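Local coordinates for sensor protein (Thermotoga maritima, PDB 3A0S) that is the PAS sensor domain of histidine kinase ThkA, a two-component enzyme that probably uses ATP to phosphorylate a histidine as the first step of a phosphorelay, at residues 2-7 and 19-24; 41-46 and 65-70; 52-57 and 88-93; 60-65 and 74-79. All blocks are in the same frame, centred on the assembly; numbering follows the deposited sequence.

Contact 1: 2-7 and 19-24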
loop_
_atom_site.group_PDB
_atom_site.type_symbol
_atom_site.label_atom_id
_atom_site.label_comp_id
_atom_site.label_asym_id
_atom_site.label_seq_id
_atom_site.Cartn_x
_atom_site.Cartn_y
_atom_site.Cartn_z
ATOM N N GLU A 2 -3.585 -1.095 14.169
ATOM C CA GLU A 2 -3.997 -0.053 13.242
ATOM C C GLU A 2 -2.793 0.668 12.636
ATOM O O GLU A 2 -1.678 0.646 13.188
ATOM C CB GLU A 2 -4.866 0.977 13.974
ATOM C CG GLU A 2 -4.122 1.627 15.140
ATOM C CD GLU A 2 -4.897 2.756 15.767
ATOM O OE1 GLU A 2 -6.116 2.602 15.892
ATOM O OE2 GLU A 2 -4.315 3.810 16.128
ATOM N N THR A 3 -3.032 1.263 11.472
ATOM C CA THR A 3 -2.076 2.148 10.817
ATOM C C THR A 3 -0.839 1.397 10.338
ATOM O O THR A 3 0.266 1.906 10.526
ATOM C CB THR A 3 -1.683 3.333 11.730
ATOM O OG1 THR A 3 -2.845 3.819 12.428
ATOM C CG2 THR A 3 -1.119 4.474 10.905
ATOM N N ALA A 4 -0.999 0.220 9.718
ATOM C CA ALA A 4 0.097 -0.328 8.895
ATOM C C ALA A 4 0.073 0.466 7.598
ATOM O O ALA A 4 -0.982 0.577 6.950
ATOM C CB ALA A 4 -0.142 -1.780 8.634
ATOM N N ILE A 5 1.193 1.060 7.230
ATOM C CA ILE A 5 1.244 1.941 6.061
ATOM C C ILE A 5 2.271 1.383 5.085
ATOM O O ILE A 5 3.440 1.142 5.461
ATOM C CB ILE A 5 1.659 3.362 6.426
ATOM C CG1 ILE A 5 0.544 3.981 7.257
ATOM C CG2 ILE A 5 1.961 4.215 5.173
ATOM C CD1 ILE A 5 0.879 5.333 7.960
ATOM N N ILE A 6 1.839 1.227 3.827
ATOM C CA ILE A 6 2.713 0.925 2.719
ATOM C C ILE A 6 2.454 2.015 1.687
ATOM O O ILE A 6 1.305 2.219 1.262
ATOM C CB ILE A 6 2.307 -0.412 2.115
ATOM C CG1 ILE A 6 2.340 -1.560 3.146
ATOM C CG2 ILE A 6 3.225 -0.761 0.908
ATOM C CD1 ILE A 6 1.745 -2.884 2.632
ATOM N N THR A 7 3.496 2.752 1.314
ATOM C CA THR A 7 3.327 3.765 0.278
ATOM C C THR A 7 4.055 3.300 -0.970
ATOM O O THR A 7 5.193 2.764 -0.869
ATOM C CB THR A 7 3.940 5.109 0.714
ATOM O OG1 THR A 7 3.309 5.491 1.925
ATOM C CG2 THR A 7 3.676 6.212 -0.316
ATOM N N LYS A 19 6.594 0.846 10.938
ATOM C CA LYS A 19 6.798 -0.178 11.930
ATOM C C LYS A 19 5.567 -1.069 12.142
ATOM O O LYS A 19 5.723 -2.258 12.399
ATOM C CB LYS A 19 7.301 0.427 13.249
ATOM C CG LYS A 19 8.742 0.932 13.155
ATOM C CD LYS A 19 9.753 -0.105 13.658
ATOM C CE LYS A 19 11.127 0.114 13.003
ATOM N NZ LYS A 19 11.939 -1.139 13.017
ATOM N N LYS A 20 4.356 -0.531 11.962
ATOM C CA LYS A 20 3.129 -1.329 12.045
ATOM C C LYS A 20 3.071 -2.348 10.916
ATOM O O LYS A 20 2.649 -3.474 11.122
ATOM C CB LYS A 20 1.874 -0.442 12.086
ATOM C CG LYS A 20 1.739 0.334 13.413
ATOM C CD LYS A 20 1.361 -0.583 14.601
ATOM C CE LYS A 20 1.160 0.269 15.866
ATOM N NZ LYS A 20 -0.057 1.088 15.709
ATOM N N ALA A 21 3.510 -1.937 9.735
ATOM C CA ALA A 21 3.587 -2.892 8.612
ATOM C C ALA A 21 4.616 -3.990 8.870
ATOM O O ALA A 21 4.373 -5.163 8.576
ATOM C CB ALA A 21 3.874 -2.161 7.288
ATOM N N GLU A 22 5.723 -3.616 9.504
ATOM C CA GLU A 22 6.736 -4.616 9.935
ATOM C C GLU A 22 6.128 -5.635 10.889
ATOM O O GLU A 22 6.343 -6.845 10.738
ATOM C CB GLU A 22 7.948 -3.953 10.581
ATOM C CG GLU A 22 8.782 -3.119 9.623
ATOM C CD GLU A 22 9.996 -2.485 10.277
ATOM O OE1 GLU A 22 10.017 -2.439 11.527
ATOM O OE2 GLU A 22 10.918 -2.020 9.565
ATOM N N GLN A 23 5.378 -5.149 11.863
ATOM C CA GLN A 23 4.754 -6.003 12.872
ATOM C C GLN A 23 3.649 -6.881 12.294
ATOM O O GLN A 23 3.539 -8.065 12.659
ATOM C CB GLN A 23 4.228 -5.156 14.043
ATOM C CG GLN A 23 5.346 -4.475 14.827
ATOM C CD GLN A 23 4.847 -3.391 15.781
ATOM O OE1 GLN A 23 5.645 -2.746 16.474
ATOM N NE2 GLN A 23 3.527 -3.201 15.846
ATOM N N LEU A 24 2.880 -6.340 11.361
ATOM C CA LEU A 24 1.743 -7.025 10.797
ATOM C C LEU A 24 2.216 -8.088 9.822
ATOM O O LEU A 24 1.702 -9.228 9.798
ATOM C CB LEU A 24 0.818 -6.042 10.077
ATOM C CG LEU A 24 -0.431 -6.673 9.470
ATOM C CD1 LEU A 24 -1.250 -7.453 10.501
ATOM C CD2 LEU A 24 -1.271 -5.613 8.772
HETATM O O HOH W 1 -1.766 -0.998 16.591
#
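Lys20 lays its whole side chain along the backbone of Glu2 and Thr3. Lys20 CB sits 3.2 Å from Thr3 O and also rests against Ala4 CA. Lys20 CG comes next, 3.4 Å from Glu2 O and nearly as close to Thr3 O, and CD and CE then run past the Glu2 carbonyl. The bends at chi2 (-72°) and chi4 (69°) curl the chain round that carbonyl. Lys20 NZ thereby returns to give Glu2 O a hydrogen bond of 3.0 Å, with the donor tilted 25° out of the carbonyl plane. A water accepts from both Lys20 NZ and Glu2 N, a second tie between the ammonium and the same residue. The Glu2 side chain lies beside that of Lys20, pointing the same way; its carboxylate makes no contact with NZ, but the opposite charges may still attract at that range.

In the PAS fold this is where helix 19-25 packs beside strand 4-9 of the antiparallel sheet. The short axes approach to 6.0 Å, a closeness that two alanines permit: Ala4 CB lies 3.8 Å from Ala21 N, and Ala21 CB lies against Ile5 O. Asn18 fastens the start of the helix to the strand, its side chain bonding Thr3 O, Ile5 N and Ala21 N. Thr3 and Ala4 form a G1 beta bulge opposite Ile94. One turn beyond Lys20, Leu24 CD2 reaches Ala4 CB at 4.0 Å.

Contact 2: 41-46 and 65-70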
loop_
_atom_site.group_PDB
_atom_site.type_symbol
_atom_site.label_atom_id
_atom_site.label_comp_id
_atom_site.label_asym_id
_atom_site.label_seq_id
_atom_site.Cartn_x
_atom_site.Cartn_y
_atom_site.Cartn_z
ATOM N N PRO A 41 4.981 -12.175 -2.793
ATOM C CA PRO A 41 3.939 -13.184 -2.660
ATOM C C PRO A 41 2.991 -12.739 -1.576
ATOM O O PRO A 41 3.412 -12.384 -0.462
ATOM C CB PRO A 41 4.708 -14.434 -2.219
ATOM C CG PRO A 41 6.059 -14.255 -2.803
ATOM C CD PRO A 41 6.325 -12.774 -2.661
ATOM N N ASP A 42 1.728 -12.707 -1.945
ATOM C CA ASP A 42 0.628 -12.410 -1.008
ATOM C C ASP A 42 0.144 -10.987 -1.196
ATOM O O ASP A 42 -0.933 -10.645 -0.707
ATOM C CB ASP A 42 1.014 -12.581 0.494
ATOM C CG ASP A 42 1.247 -14.040 0.923
ATOM O OD1 ASP A 42 0.817 -14.986 0.239
ATOM O OD2 ASP A 42 1.836 -14.211 2.022
ATOM N N PHE A 43 0.969 -10.135 -1.822
ATOM C CA PHE A 43 0.603 -8.719 -2.034
ATOM C C PHE A 43 0.251 -8.405 -3.466
ATOM O O PHE A 43 -0.001 -7.256 -3.795
ATOM C CB PHE A 43 1.726 -7.762 -1.592
ATOM C CG PHE A 43 1.959 -7.771 -0.127
ATOM C CD1 PHE A 43 1.242 -6.927 0.712
ATOM C CD2 PHE A 43 2.879 -8.651 0.422
ATOM C CE1 PHE A 43 1.465 -6.944 2.073
ATOM C CE2 PHE A 43 3.115 -8.682 1.791
ATOM C CZ PHE A 43 2.390 -7.824 2.617
ATOM N N GLU A 44 0.208 -9.425 -4.308
ATOM C CA GLU A 44 -0.069 -9.248 -5.736
ATOM C C GLU A 44 -1.416 -8.587 -5.956
ATOM O O GLU A 44 -1.538 -7.683 -6.781
ATOM C CB GLU A 44 -0.036 -10.593 -6.479
ATOM C CG GLU A 44 1.276 -11.372 -6.377
ATOM C CD GLU A 44 1.384 -12.326 -5.167
ATOM O OE1 GLU A 44 0.535 -12.339 -4.226
ATOM O OE2 GLU A 44 2.373 -13.085 -5.170
ATOM N N GLU A 45 -2.436 -9.051 -5.234
ATOM C CA GLU A 45 -3.770 -8.480 -5.380
ATOM C C GLU A 45 -3.873 -7.038 -4.878
ATOM O O GLU A 45 -4.422 -6.167 -5.563
ATOM C CB GLU A 45 -4.792 -9.338 -4.664
ATOM C CG GLU A 45 -6.203 -8.809 -4.771
ATOM C CD GLU A 45 -7.216 -9.822 -4.271
ATOM O OE1 GLU A 45 -7.084 -10.301 -3.115
ATOM O OE2 GLU A 45 -8.139 -10.160 -5.047
ATOM N N ILE A 46 -3.351 -6.791 -3.678
ATOM C CA ILE A 46 -3.296 -5.414 -3.157
ATOM C C ILE A 46 -2.540 -4.496 -4.137
ATOM O O ILE A 46 -2.965 -3.364 -4.386
ATOM C CB ILE A 46 -2.673 -5.375 -1.754
ATOM C CG1 ILE A 46 -3.678 -5.948 -0.750
ATOM C CG2 ILE A 46 -2.311 -3.955 -1.356
ATOM C CD1 ILE A 46 -3.017 -6.458 0.554
ATOM N N TYR A 65 -11.270 -7.254 3.965
ATOM C CA TYR A 65 -10.225 -7.881 3.147
ATOM C C TYR A 65 -9.504 -8.885 4.022
ATOM O O TYR A 65 -8.878 -8.517 5.003
ATOM C CB TYR A 65 -9.215 -6.865 2.565
ATOM C CG TYR A 65 -8.249 -7.490 1.553
ATOM C CD1 TYR A 65 -7.105 -8.175 1.978
ATOM C CD2 TYR A 65 -8.493 -7.420 0.174
ATOM C CE1 TYR A 65 -6.221 -8.774 1.057
ATOM C CE2 TYR A 65 -7.612 -8.012 -0.754
ATOM C CZ TYR A 65 -6.482 -8.688 -0.306
ATOM O OH TYR A 65 -5.614 -9.286 -1.219
ATOM N N LYS A 66 -9.606 -10.165 3.689
ATOM C CA LYS A 66 -9.008 -11.174 4.549
ATOM C C LYS A 66 -7.525 -11.359 4.239
ATOM O O LYS A 66 -7.130 -11.528 3.076
ATOM C CB LYS A 66 -9.757 -12.506 4.449
ATOM C CG LYS A 66 -9.503 -13.428 5.630
ATOM C CD LYS A 66 -10.157 -14.790 5.413
ATOM C CE LYS A 66 -9.520 -15.859 6.290
ATOM N NZ LYS A 66 -10.348 -16.250 7.470
ATOM N N PHE A 67 -6.718 -11.321 5.292
ATOM C CA PHE A 67 -5.284 -11.533 5.191
ATOM C C PHE A 67 -4.885 -12.340 6.411
ATOM O O PHE A 67 -5.105 -11.921 7.548
ATOM C CB PHE A 67 -4.529 -10.194 5.150
ATOM C CG PHE A 67 -3.290 -10.211 4.280
ATOM C CD1 PHE A 67 -2.108 -10.790 4.729
ATOM C CD2 PHE A 67 -3.308 -9.647 3.009
ATOM C CE1 PHE A 67 -0.958 -10.803 3.917
ATOM C CE2 PHE A 67 -2.165 -9.657 2.199
ATOM C CZ PHE A 67 -0.995 -10.231 2.652
ATOM N N GLY A 68 -4.335 -13.526 6.172
ATOM C CA GLY A 68 -4.032 -14.446 7.257
ATOM C C GLY A 68 -5.315 -14.896 7.926
ATOM O O GLY A 68 -6.248 -15.340 7.255
ATOM N N GLU A 69 -5.361 -14.733 9.244
ATOM C CA GLU A 69 -6.467 -15.169 10.102
ATOM C C GLU A 69 -7.534 -14.081 10.379
ATOM O O GLU A 69 -8.515 -14.340 11.088
ATOM C CB GLU A 69 -5.863 -15.643 11.434
ATOM C CG GLU A 69 -6.729 -16.550 12.298
ATOM C CD GLU A 69 -5.898 -17.580 13.063
ATOM O OE1 GLU A 69 -4.679 -17.683 12.780
ATOM O OE2 GLU A 69 -6.456 -18.294 13.936
ATOM N N ARG A 70 -7.351 -12.876 9.838
ATOM C CA ARG A 70 -8.245 -11.753 10.189
ATOM C C ARG A 70 -8.781 -10.979 8.990
ATOM O O ARG A 70 -8.259 -11.093 7.874
ATOM C CB ARG A 70 -7.562 -10.779 11.165
ATOM C CG ARG A 70 -6.996 -11.414 12.423
ATOM C CD ARG A 70 -6.831 -10.396 13.554
ATOM N NE ARG A 70 -5.924 -9.283 13.240
ATOM C CZ ARG A 70 -4.599 -9.301 13.392
ATOM N NH1 ARG A 70 -3.975 -10.393 13.830
ATOM N NH2 ARG A 70 -3.885 -8.219 13.092
HETATM O O HOH W 2 -2.799 -9.115 -1.947
#
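Tyr65 extends its ring from strand 60-67 of the PAS sheet to the start of helix 44-56, where Tyr65 OH donates to Glu45 OE1 at 2.6 Å. The carboxylate takes this bond on its anti lone pair, its plane turned 72° from that of the ring. With CG anti to the backbone N (chi1 -172°), the ring is carried across to the helix start, past Glu45, which runs the other way. Ile46 CG1 packs 3.9 Å from Tyr65 CZ. A water donates to the same hydroxyl and to Asp42 O while accepting from Ile46 N, so it joins the strand to the first turn of the helix. A phenylalanine in place of Tyr65 would probably leave Glu45 OE1 and this water without their shared partner. Two residues on, Phe67 puts its ring against the loop before the helix. Phe67 CZ stands over one face of the Phe43 ring, toward the rim, 4.1 Å from Phe43 CE1, with the two planes 40° apart; Phe25 meets both rings edge-to-face. Ile46 CD1 lies 3.7 Å from Phe67 CE2, and that same ring carbon is 3.3 Å from Asp42 O. The chain then reverses through a type II' turn, Gly68 at positive phi, with Phe67 N donating to Arg70 O at 3.0 Å.

Contact 3: 52-57 and 88-93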
loop_
_atom_site.group_PDB
_atom_site.type_symbol
_atom_site.label_atom_id
_atom_site.label_comp_id
_atom_site.label_asym_id
_atom_site.label_seq_id
_atom_site.Cartn_x
_atom_site.Cartn_y
_atom_site.Cartn_z
ATOM N N SER A 52 -5.016 0.077 -10.112
ATOM C CA SER A 52 -6.318 0.545 -10.557
ATOM C C SER A 52 -6.720 1.892 -9.943
ATOM O O SER A 52 -7.225 2.784 -10.639
ATOM C CB SER A 52 -7.379 -0.522 -10.271
ATOM O OG SER A 52 -8.620 -0.139 -10.808
ATOM N N VAL A 53 -6.474 2.050 -8.641
ATOM C CA VAL A 53 -6.716 3.305 -7.935
ATOM C C VAL A 53 -5.899 4.457 -8.532
ATOM O O VAL A 53 -6.401 5.561 -8.729
ATOM C CB VAL A 53 -6.365 3.124 -6.428
ATOM C CG1 VAL A 53 -6.242 4.470 -5.723
ATOM C CG2 VAL A 53 -7.394 2.202 -5.762
ATOM N N PHE A 54 -4.620 4.202 -8.802
ATOM C CA PHE A 54 -3.770 5.213 -9.403
ATOM C C PHE A 54 -4.312 5.644 -10.773
ATOM O O PHE A 54 -4.517 6.842 -11.009
ATOM C CB PHE A 54 -2.347 4.680 -9.514
ATOM C CG PHE A 54 -1.352 5.691 -10.011
ATOM C CD1 PHE A 54 -0.748 6.595 -9.140
ATOM C CD2 PHE A 54 -1.022 5.747 -11.361
ATOM C CE1 PHE A 54 0.193 7.521 -9.628
ATOM C CE2 PHE A 54 -0.101 6.689 -11.847
ATOM C CZ PHE A 54 0.493 7.581 -10.980
ATOM N N GLU A 55 -4.582 4.672 -11.647
ATOM C CA GLU A 55 -5.117 4.968 -12.992
ATOM C C GLU A 55 -6.445 5.723 -12.974
ATOM O O GLU A 55 -6.719 6.546 -13.862
ATOM C CB GLU A 55 -5.313 3.673 -13.764
ATOM C CG GLU A 55 -4.032 3.008 -14.225
ATOM C CD GLU A 55 -4.310 1.844 -15.168
ATOM O OE1 GLU A 55 -5.263 1.943 -15.974
ATOM O OE2 GLU A 55 -3.587 0.823 -15.101
ATOM N N ASN A 56 -7.290 5.434 -11.992
ATOM C CA ASN A 56 -8.573 6.115 -11.888
ATOM C C ASN A 56 -8.547 7.414 -11.066
ATOM O O ASN A 56 -9.547 8.130 -10.997
ATOM C CB ASN A 56 -9.650 5.131 -11.393
ATOM C CG ASN A 56 -9.972 4.066 -12.430
ATOM O OD1 ASN A 56 -10.445 4.377 -13.530
ATOM N ND2 ASN A 56 -9.708 2.811 -12.096
ATOM N N LYS A 57 -7.393 7.724 -10.464
ATOM C CA LYS A 57 -7.190 8.953 -9.671
ATOM C C LYS A 57 -8.219 9.142 -8.551
ATOM O O LYS A 57 -8.512 10.278 -8.167
ATOM C CB LYS A 57 -7.238 10.218 -10.552
ATOM C CG LYS A 57 -6.683 10.096 -11.938
ATOM C CD LYS A 57 -6.808 11.468 -12.602
ATOM C CE LYS A 57 -6.581 11.392 -14.068
ATOM N NZ LYS A 57 -6.455 12.767 -14.648
ATOM N N GLU A 88 1.951 10.982 -7.895
ATOM C CA GLU A 88 3.230 10.389 -7.498
ATOM C C GLU A 88 3.130 8.997 -6.844
ATOM O O GLU A 88 4.156 8.358 -6.605
ATOM C CB GLU A 88 4.130 11.342 -6.714
ATOM C CG GLU A 88 4.834 12.379 -7.611
ATOM C CD GLU A 88 5.854 11.771 -8.578
ATOM O OE1 GLU A 88 6.362 10.665 -8.310
ATOM O OE2 GLU A 88 6.134 12.405 -9.615
ATOM N N GLY A 89 1.922 8.505 -6.603
ATOM C CA GLY A 89 1.811 7.143 -6.079
ATOM C C GLY A 89 0.540 6.965 -5.298
ATOM O O GLY A 89 -0.420 7.695 -5.489
ATOM N N VAL A 90 0.531 5.939 -4.447
ATOM C CA VAL A 90 -0.667 5.533 -3.699
ATOM C C VAL A 90 -0.226 5.144 -2.276
ATOM O O VAL A 90 0.707 4.352 -2.117
ATOM C CB VAL A 90 -1.340 4.331 -4.391
ATOM C CG1 VAL A 90 -2.489 3.791 -3.528
ATOM C CG2 VAL A 90 -1.845 4.689 -5.804
ATOM N N ILE A 91 -0.901 5.697 -1.277
ATOM C CA ILE A 91 -0.713 5.329 0.128
ATOM C C ILE A 91 -1.754 4.262 0.476
ATOM O O ILE A 91 -2.952 4.395 0.191
ATOM C CB ILE A 91 -0.881 6.537 1.056
ATOM C CG1 ILE A 91 0.121 7.635 0.692
ATOM C CG2 ILE A 91 -0.685 6.084 2.514
ATOM C CD1 ILE A 91 -0.333 9.056 1.091
ATOM N N ILE A 92 -1.265 3.156 1.039
ATOM C CA ILE A 92 -2.115 2.057 1.466
ATOM C C ILE A 92 -2.080 1.984 2.999
ATOM O O ILE A 92 -1.013 1.899 3.605
ATOM C CB ILE A 92 -1.635 0.740 0.831
ATOM C CG1 ILE A 92 -1.509 0.913 -0.690
ATOM C CG2 ILE A 92 -2.593 -0.398 1.197
ATOM C CD1 ILE A 92 -0.841 -0.325 -1.341
ATOM N N THR A 93 -3.261 2.049 3.610
ATOM C CA THR A 93 -3.382 2.043 5.074
ATOM C C THR A 93 -4.250 0.861 5.454
ATOM O O THR A 93 -5.387 0.768 4.971
ATOM C CB THR A 93 -4.056 3.359 5.596
ATOM O OG1 THR A 93 -3.352 4.467 5.051
ATOM C CG2 THR A 93 -3.972 3.443 7.148
#
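Val53 makes the first touch on strand 88-93, Val53 CG1 standing 4.4 Å from Val90 CG1; the same valine also packs on Phe76 and Pro78 of the next strand. Phe54 carries most of the contact. Phe54 CB meets Val90 CG2 at 3.7 Å, and the ring, with CG anti to the backbone N (chi1 -175°), runs along the strand toward Glu88. The edge of the ring, rather than a face, meets the backbone here: Phe54 CE1 lies 3.6 Å from Gly89 N, while Gly89 O lies in the ring plane, 3.8 Å from Phe54 CD1. This is the end of helix 44-56 crossing the antiparallel sheet of the PAS fold, with the short axes 8.3 Å apart and their directions at 131°. Gly89 adopts backbone angles at which a CB would collide with the preceding carbonyl oxygen. With Phe54 cut back to an alanine, the edge packing on Gly89 is likely to be lost and a gap to open beside Val90 CG2. Further along, Asn56 ND2 turns back to make a weak hydrogen bond to Ser52 O. The helix then stops in a Schellman motif, Lys57 taking positive phi and Lys57 N bonding Phe54 O at 3.1 Å.

Contact 4: 60-65 and 74-79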
loop_
_atom_site.group_PDB
_atom_site.type_symbol
_atom_site.label_atom_id
_atom_site.label_comp_id
_atom_site.label_asym_id
_atom_site.label_seq_id
_atom_site.Cartn_x
_atom_site.Cartn_y
_atom_site.Cartn_z
ATOM N N VAL A 60 -10.018 4.420 -2.821
ATOM C CA VAL A 60 -10.861 3.250 -2.659
ATOM C C VAL A 60 -10.716 2.772 -1.216
ATOM O O VAL A 60 -9.614 2.669 -0.688
ATOM C CB VAL A 60 -10.449 2.115 -3.630
ATOM C CG1 VAL A 60 -11.004 0.778 -3.189
ATOM C CG2 VAL A 60 -10.891 2.436 -5.057
ATOM N N PHE A 61 -11.848 2.477 -0.593
ATOM C CA PHE A 61 -11.853 1.860 0.717
ATOM C C PHE A 61 -12.428 0.462 0.590
ATOM O O PHE A 61 -13.540 0.266 0.066
ATOM C CB PHE A 61 -12.652 2.724 1.705
ATOM C CG PHE A 61 -12.808 2.105 3.070
ATOM C CD1 PHE A 61 -11.805 2.242 4.033
ATOM C CD2 PHE A 61 -13.955 1.388 3.396
ATOM C CE1 PHE A 61 -11.949 1.654 5.305
ATOM C CE2 PHE A 61 -14.109 0.800 4.664
ATOM C CZ PHE A 61 -13.103 0.937 5.611
ATOM N N LEU A 62 -11.673 -0.522 1.055
ATOM C CA LEU A 62 -12.181 -1.877 1.116
ATOM C C LEU A 62 -12.311 -2.274 2.578
ATOM O O LEU A 62 -11.440 -1.980 3.401
ATOM C CB LEU A 62 -11.250 -2.846 0.393
ATOM C CG LEU A 62 -10.742 -2.602 -1.037
ATOM C CD1 LEU A 62 -9.732 -3.672 -1.347
ATOM C CD2 LEU A 62 -11.864 -2.608 -2.082
ATOM N N ASN A 63 -13.422 -2.911 2.921
ATOM C CA ASN A 63 -13.488 -3.565 4.214
ATOM C C ASN A 63 -13.584 -5.076 4.058
ATOM O O ASN A 63 -13.783 -5.591 2.945
ATOM C CB ASN A 63 -14.593 -2.999 5.114
ATOM C CG ASN A 63 -15.958 -3.050 4.473
ATOM O OD1 ASN A 63 -16.195 -3.808 3.534
ATOM N ND2 ASN A 63 -16.869 -2.229 4.976
ATOM N N PHE A 64 -13.390 -5.780 5.163
ATOM C CA PHE A 64 -13.406 -7.235 5.154
ATOM C C PHE A 64 -12.492 -7.792 4.060
ATOM O O PHE A 64 -12.896 -8.671 3.300
ATOM C CB PHE A 64 -14.850 -7.765 5.010
ATOM C CG PHE A 64 -15.747 -7.394 6.162
ATOM C CD1 PHE A 64 -15.783 -8.183 7.313
ATOM C CD2 PHE A 64 -16.535 -6.250 6.102
ATOM C CE1 PHE A 64 -16.600 -7.843 8.389
ATOM C CE2 PHE A 64 -17.353 -5.891 7.173
ATOM C CZ PHE A 64 -17.385 -6.690 8.321
ATOM N N TYR A 65 -11.270 -7.254 3.965
ATOM C CA TYR A 65 -10.225 -7.881 3.147
ATOM C C TYR A 65 -9.504 -8.885 4.022
ATOM O O TYR A 65 -8.878 -8.517 5.003
ATOM C CB TYR A 65 -9.215 -6.865 2.565
ATOM C CG TYR A 65 -8.249 -7.490 1.553
ATOM C CD1 TYR A 65 -7.105 -8.175 1.978
ATOM C CD2 TYR A 65 -8.493 -7.420 0.174
ATOM C CE1 TYR A 65 -6.221 -8.774 1.057
ATOM C CE2 TYR A 65 -7.612 -8.012 -0.754
ATOM C CZ TYR A 65 -6.482 -8.688 -0.306
ATOM O OH TYR A 65 -5.614 -9.286 -1.219
ATOM N N ILE A 74 -8.835 -1.734 4.299
ATOM C CA ILE A 74 -7.693 -1.241 3.530
ATOM C C ILE A 74 -8.110 0.005 2.747
ATOM O O ILE A 74 -9.095 -0.017 2.003
ATOM C CB ILE A 74 -7.108 -2.318 2.596
ATOM C CG1 ILE A 74 -6.782 -3.602 3.375
ATOM C CG2 ILE A 74 -5.871 -1.789 1.851
ATOM C CD1 ILE A 74 -6.100 -4.694 2.556
ATOM N N ARG A 75 -7.372 1.102 2.917
ATOM C CA ARG A 75 -7.654 2.305 2.130
ATOM C C ARG A 75 -6.504 2.508 1.172
ATOM O O ARG A 75 -5.344 2.317 1.529
ATOM C CB ARG A 75 -7.777 3.533 3.040
ATOM C CG ARG A 75 -8.069 4.858 2.307
ATOM C CD ARG A 75 -8.357 5.993 3.297
ATOM N NE ARG A 75 -7.200 6.285 4.150
ATOM C CZ ARG A 75 -7.261 6.509 5.461
ATOM N NH1 ARG A 75 -8.422 6.482 6.102
ATOM N NH2 ARG A 75 -6.156 6.776 6.142
ATOM N N PHE A 76 -6.842 2.902 -0.049
ATOM C CA PHE A 76 -5.872 3.243 -1.081
ATOM C C PHE A 76 -6.093 4.687 -1.475
ATOM O O PHE A 76 -7.180 5.057 -1.959
ATOM C CB PHE A 76 -6.098 2.380 -2.316
ATOM C CG PHE A 76 -5.993 0.903 -2.081
ATOM C CD1 PHE A 76 -7.034 0.170 -1.514
ATOM C CD2 PHE A 76 -4.858 0.240 -2.481
ATOM C CE1 PHE A 76 -6.916 -1.214 -1.351
ATOM C CE2 PHE A 76 -4.727 -1.121 -2.319
ATOM C CZ PHE A 76 -5.747 -1.860 -1.773
ATOM N N SER A 77 -5.059 5.500 -1.306
ATOM C CA SER A 77 -5.181 6.935 -1.560
ATOM C C SER A 77 -4.117 7.428 -2.540
ATOM O O SER A 77 -2.959 7.536 -2.168
ATOM C CB SER A 77 -4.986 7.691 -0.250
ATOM O OG SER A 77 -5.877 7.219 0.766
ATOM N N PRO A 78 -4.528 7.806 -3.768
ATOM C CA PRO A 78 -3.556 8.398 -4.709
ATOM C C PRO A 78 -3.117 9.756 -4.169
ATOM O O PRO A 78 -3.894 10.445 -3.493
ATOM C CB PRO A 78 -4.348 8.536 -6.007
ATOM C CG PRO A 78 -5.764 8.586 -5.567
ATOM C CD PRO A 78 -5.900 7.810 -4.308
ATOM N N PHE A 79 -1.875 10.150 -4.426
ATOM C CA PHE A 79 -1.454 11.492 -3.997
ATOM C C PHE A 79 -0.600 12.152 -5.068
ATOM O O PHE A 79 -0.050 11.458 -5.924
ATOM C CB PHE A 79 -0.678 11.417 -2.678
ATOM C CG PHE A 79 0.624 10.641 -2.784
ATOM C CD1 PHE A 79 0.644 9.262 -2.608
ATOM C CD2 PHE A 79 1.830 11.294 -3.070
ATOM C CE1 PHE A 79 1.840 8.546 -2.724
ATOM C CE2 PHE A 79 3.025 10.592 -3.171
ATOM C CZ PHE A 79 3.024 9.219 -2.999
#
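Val60 and Phe76 exchange both of their backbone hydrogen bonds. Val60 N donates to Phe76 O at 3.0 Å, lying in the carbonyl plane, and Phe76 N returns a bond to Val60 O at 2.9 Å. Two residues along, Leu62 and Ile74 repeat the exchange: Leu62 N reaches Ile74 O at 2.8 Å, almost straight at hydrogen (177°), and Ile74 N bonds Leu62 O at the same length. All four amides and all four carbonyls of these two pairs are therefore satisfied. Between them, Phe61 and Arg75 form a non-hydrogen-bonded pair, and their alpha hydrogens make CA-H...O contacts with Ile74 O and Val60 O. The backbone of Arg75 bonds instead to Thr93 on strand 87-95, the neighbour on its other side, which carries the sheet inward.

This is the antiparallel hairpin of strands 60-67 and 70-80, at one edge of the five-stranded PAS sheet. On the face bearing Val60, Leu62, Ile74 and Phe76, Leu62 CD1 rests 3.7 Å from Phe76 CE1, while Val60 O lies in the plane of the Phe76 ring at its edge. Helix 44-56 covers part of this face, Val53 touching both Val60 and Phe76. At Phe64 the first strand turns a corner; there Phe64 and Tyr65 make a G1 bulge opposite Phe72. Ile74 CD1 meets Tyr65 CG, just past that corner, at 3.7 Å.

Overall arrangement
From the N terminus, contact 1 closes first, bringing helix 19-25 back onto strand 4-9 after the short strand 14-17. Contact 2 then opens at the entry to helix 44-56 and closes at the far end of strand 60-67. Contact 3 starts near the end of that same helix and reaches strand 87-95; it crosses contact 2 along the chain and encloses contact 4, the hairpin. Contact 4 also crosses contact 2, sharing Tyr65 with it. Contacts 1 and 3 lie on opposite sides of the chain's centre, about 17 Å apart between centres; strands 4-9 and 87-95 are neighbours in the sheet that all four contacts reach.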